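Local coordinates for lactate dehydrogenase, adjacent gene encodes predicted malate dehydrogenase (PDB 4ND4), which probably catalyses the NAD-dependent interconversion of (S)-lactate and pyruvate, as a lactate dehydrogenase of the LDH/MDH superfamily, at residues Val76-Ser81 and Cys119-Leu124. Residues are numbered along the deposited sequence; the frame is centred on the assembly and turned at random.
With NAD (nicotinamide-adenine-dinucleotide), chain C; PYR (pyruvic acid), chain D.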
loop_
_atom_site.group_PDB
_atom_site.type_symbol
_atom_site.label_atom_id
_atom_site.label_comp_id
_atom_site.label_asym_id
_atom_site.label_seq_id
_atom_site.Cartn_x
_atom_site.Cartn_y
_atom_site.Cartn_z
ATOM N N VAL A 76 11.506 15.600 -13.552
ATOM C CA VAL A 76 12.791 15.140 -14.060
ATOM C C VAL A 76 13.727 14.965 -12.874
ATOM O O VAL A 76 13.941 15.910 -12.118
ATOM C CB VAL A 76 13.407 16.146 -15.051
ATOM C CG1 VAL A 76 14.812 15.717 -15.460
ATOM C CG2 VAL A 76 12.514 16.298 -16.275
ATOM N N ILE A 77 14.271 13.761 -12.711
ATOM C CA ILE A 77 15.209 13.478 -11.630
ATOM C C ILE A 77 16.597 13.235 -12.218
ATOM O O ILE A 77 16.790 12.300 -12.992
ATOM C CB ILE A 77 14.762 12.264 -10.790
ATOM C CG1 ILE A 77 13.300 12.422 -10.361
ATOM C CG2 ILE A 77 15.644 12.123 -9.563
ATOM C CD1 ILE A 77 12.786 11.304 -9.481
ATOM N N ILE A 78 17.557 14.079 -11.842
ATOM C CA ILE A 78 18.902 14.037 -12.420
ATOM C C ILE A 78 19.870 13.267 -11.526
ATOM O O ILE A 78 20.225 13.728 -10.439
ATOM C CB ILE A 78 19.456 15.456 -12.668
ATOM C CG1 ILE A 78 18.441 16.297 -13.452
ATOM C CG2 ILE A 78 20.776 15.385 -13.425
ATOM C CD1 ILE A 78 18.880 17.723 -13.717
ATOM N N THR A 79 20.294 12.095 -11.994
ATOM C CA THR A 79 21.269 11.268 -11.282
ATOM C C THR A 79 22.598 11.128 -12.034
ATOM O O THR A 79 23.519 10.479 -11.541
ATOM C CB THR A 79 20.729 9.842 -11.032
ATOM O OG1 THR A 79 20.977 9.019 -12.180
ATOM C CG2 THR A 79 19.240 9.857 -10.725
ATOM N N ALA A 80 22.696 11.733 -13.217
ATOM C CA ALA A 80 23.846 11.549 -14.101
ATOM C C ALA A 80 25.133 12.043 -13.460
ATOM O O ALA A 80 25.160 13.116 -12.866
ATOM C CB ALA A 80 23.611 12.266 -15.422
ATOM N N SER A 81 26.197 11.255 -13.597
ATOM C CA SER A 81 27.472 11.555 -12.961
ATOM C C SER A 81 28.630 10.824 -13.637
ATOM O O SER A 81 28.446 9.741 -14.193
ATOM C CB SER A 81 27.422 11.143 -11.489
ATOM O OG SER A 81 28.658 11.392 -10.840
ATOM N N CYS A 119 17.394 17.539 -8.599
ATOM C CA CYS A 119 18.787 17.163 -8.802
ATOM C C CYS A 119 19.271 16.245 -7.676
ATOM O O CYS A 119 18.934 16.448 -6.510
ATOM C CB CYS A 119 19.670 18.411 -8.897
ATOM S SG CYS A 119 21.378 18.067 -9.380
ATOM N N ILE A 120 20.037 15.219 -8.040
ATOM C CA ILE A 120 20.668 14.318 -7.067
ATOM C C ILE A 120 22.196 14.336 -7.197
ATOM O O ILE A 120 22.908 14.205 -6.200
ATOM C CB ILE A 120 20.131 12.882 -7.218
ATOM C CG1 ILE A 120 18.620 12.881 -6.974
ATOM C CG2 ILE A 120 20.845 11.931 -6.264
ATOM C CD1 ILE A 120 17.957 11.540 -7.167
ATOM N N THR A 121 22.678 14.507 -8.427
ATOM C CA THR A 121 24.100 14.603 -8.755
ATOM C C THR A 121 24.909 15.454 -7.772
ATOM O O THR A 121 24.535 16.587 -7.468
ATOM C CB THR A 121 24.257 15.207 -10.169
ATOM O OG1 THR A 121 23.470 14.450 -11.101
ATOM C CG2 THR A 121 25.708 15.209 -10.611
ATOM N N ASN A 122 26.021 14.898 -7.290
ATOM C CA ASN A 122 26.923 15.603 -6.371
ATOM C C ASN A 122 27.990 16.422 -7.102
ATOM O O ASN A 122 28.334 16.098 -8.243
ATOM C CB ASN A 122 27.605 14.611 -5.421
ATOM C CG ASN A 122 26.830 14.413 -4.129
ATOM O OD1 ASN A 122 26.297 15.366 -3.566
ATOM N ND2 ASN A 122 26.781 13.174 -3.644
ATOM N N PRO A 123 28.514 17.490 -6.458
ATOM C CA PRO A 123 28.158 18.015 -5.131
ATOM C C PRO A 123 26.812 18.740 -5.166
ATOM O O PRO A 123 26.676 19.779 -5.818
ATOM C CB PRO A 123 29.303 18.982 -4.811
ATOM C CG PRO A 123 29.803 19.429 -6.142
ATOM C CD PRO A 123 29.608 18.265 -7.076
ATOM N N LEU A 124 25.842 18.185 -4.448
ATOM C CA LEU A 124 24.419 18.501 -4.624
ATOM C C LEU A 124 24.066 19.988 -4.728
ATOM O O LEU A 124 23.522 20.427 -5.742
ATOM C CB LEU A 124 23.613 17.856 -3.488
ATOM C CG LEU A 124 22.079 17.895 -3.526
ATOM C CD1 LEU A 124 21.511 19.180 -2.939
ATOM C CD2 LEU A 124 21.545 17.646 -4.930
HETATM P PA NAD C . 26.352 5.637 -11.081
HETATM O O1A NAD C . 25.861 4.286 -10.652
HETATM O O2A NAD C . 27.754 5.784 -11.609
HETATM O O5B NAD C . 25.346 6.192 -12.192
HETATM C C5B NAD C . 25.645 7.333 -12.982
HETATM C C4B NAD C . 25.024 7.124 -14.354
HETATM O O4B NAD C . 25.075 8.351 -15.078
HETATM C C3B NAD C . 25.750 6.081 -15.201
HETATM O O3B NAD C . 24.866 5.017 -15.576
HETATM C C2B NAD C . 26.228 6.837 -16.426
HETATM O O2B NAD C . 26.133 6.076 -17.634
HETATM C C1B NAD C . 25.304 8.040 -16.449
HETATM N N9A NAD C . 25.843 9.202 -17.189
HETATM C C8A NAD C . 27.123 9.618 -17.279
HETATM N N7A NAD C . 27.199 10.722 -18.063
HETATM C C5A NAD C . 25.960 11.020 -18.485
HETATM C C6A NAD C . 25.334 12.053 -19.334
HETATM N N6A NAD C . 26.073 13.029 -19.914
HETATM N N1A NAD C . 23.993 11.992 -19.505
HETATM C C2A NAD C . 23.233 11.033 -18.943
HETATM N N3A NAD C . 23.744 10.065 -18.163
HETATM C C4A NAD C . 25.071 10.012 -17.902
HETATM O O3 NAD C . 26.178 6.725 -9.889
HETATM P PN NAD C . 25.045 6.635 -8.739
HETATM O O1N NAD C . 25.520 5.696 -7.665
HETATM O O2N NAD C . 23.705 6.384 -9.378
HETATM O O5D NAD C . 25.039 8.140 -8.176
HETATM C C5D NAD C . 24.655 9.197 -9.048
HETATM C C4D NAD C . 25.022 10.553 -8.453
HETATM O O4D NAD C . 24.268 10.783 -7.258
HETATM C C3D NAD C . 26.487 10.673 -8.055
HETATM O O3D NAD C . 26.950 11.972 -8.439
HETATM C C2D NAD C . 26.476 10.528 -6.543
HETATM O O2D NAD C . 27.588 11.164 -5.902
HETATM C C1D NAD C . 25.151 11.197 -6.210
HETATM N N1N NAD C . 24.561 10.919 -4.889
HETATM C C2N NAD C . 23.905 11.932 -4.296
HETATM C C3N NAD C . 23.305 11.791 -3.047
HETATM C C7N NAD C . 22.568 12.928 -2.390
HETATM O O7N NAD C . 22.217 12.809 -1.225
HETATM N N7N NAD C . 22.277 14.045 -3.058
HETATM C C4N NAD C . 23.388 10.558 -2.413
HETATM C C5N NAD C . 24.070 9.519 -3.035
HETATM C C6N NAD C . 24.650 9.721 -4.285
HETATM C C PYR D . 25.404 10.514 0.484
HETATM O O PYR D . 25.170 9.289 0.525
HETATM O OXT PYR D . 25.075 11.287 1.402
HETATM C CA PYR D . 26.085 11.063 -0.669
HETATM O O3 PYR D . 25.760 12.168 -1.067
HETATM C CB PYR D . 27.165 10.263 -1.331
#
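T121 joins the two segments just past the last bridge of the parallel strands, I78 with C119: its OG1 donates to A80 O at 2.8 Å, from 28° off the carbonyl plane. With OG1 anti to its own carbonyl carbon (chi1 -53°), the hydroxyl reaches across to segment 76-81, and beta-branched threonine suits because its methyl CG2 packs against the same carbonyl. Two residues before A80, I78 O accepts two amides, I120 N in the carbonyl plane at 2.8 Å and the longer, tilted T121 N at 3.3 Å. Branched I120 serves two partners: CD1 presses tightly on I77 CG2, while CG2 lies 3.6 Å from C2N of the nicotinamide. Its carbonyl O receives the carboxamide N7N almost straight (172°).

N122 ND2 donates to NAD O2D and to the pyruvate ketone oxygen, while OD1 accepts L124 N in an Asx turn across the cis peptide before P123; together these bonds set which end of the amide is O. S81 OG and N122 N both meet ribose O3D, and N97 holds S81 OG and N122 O. T79 OG1 bonds G11 O of the glycine-rich loop. The site crowns the C-terminal ends of strands 75-78 and 116-119 in the Rossmann fold, with helix 14-26 packed on I77 and I120, and helices 94-111 and 124-135 on I78.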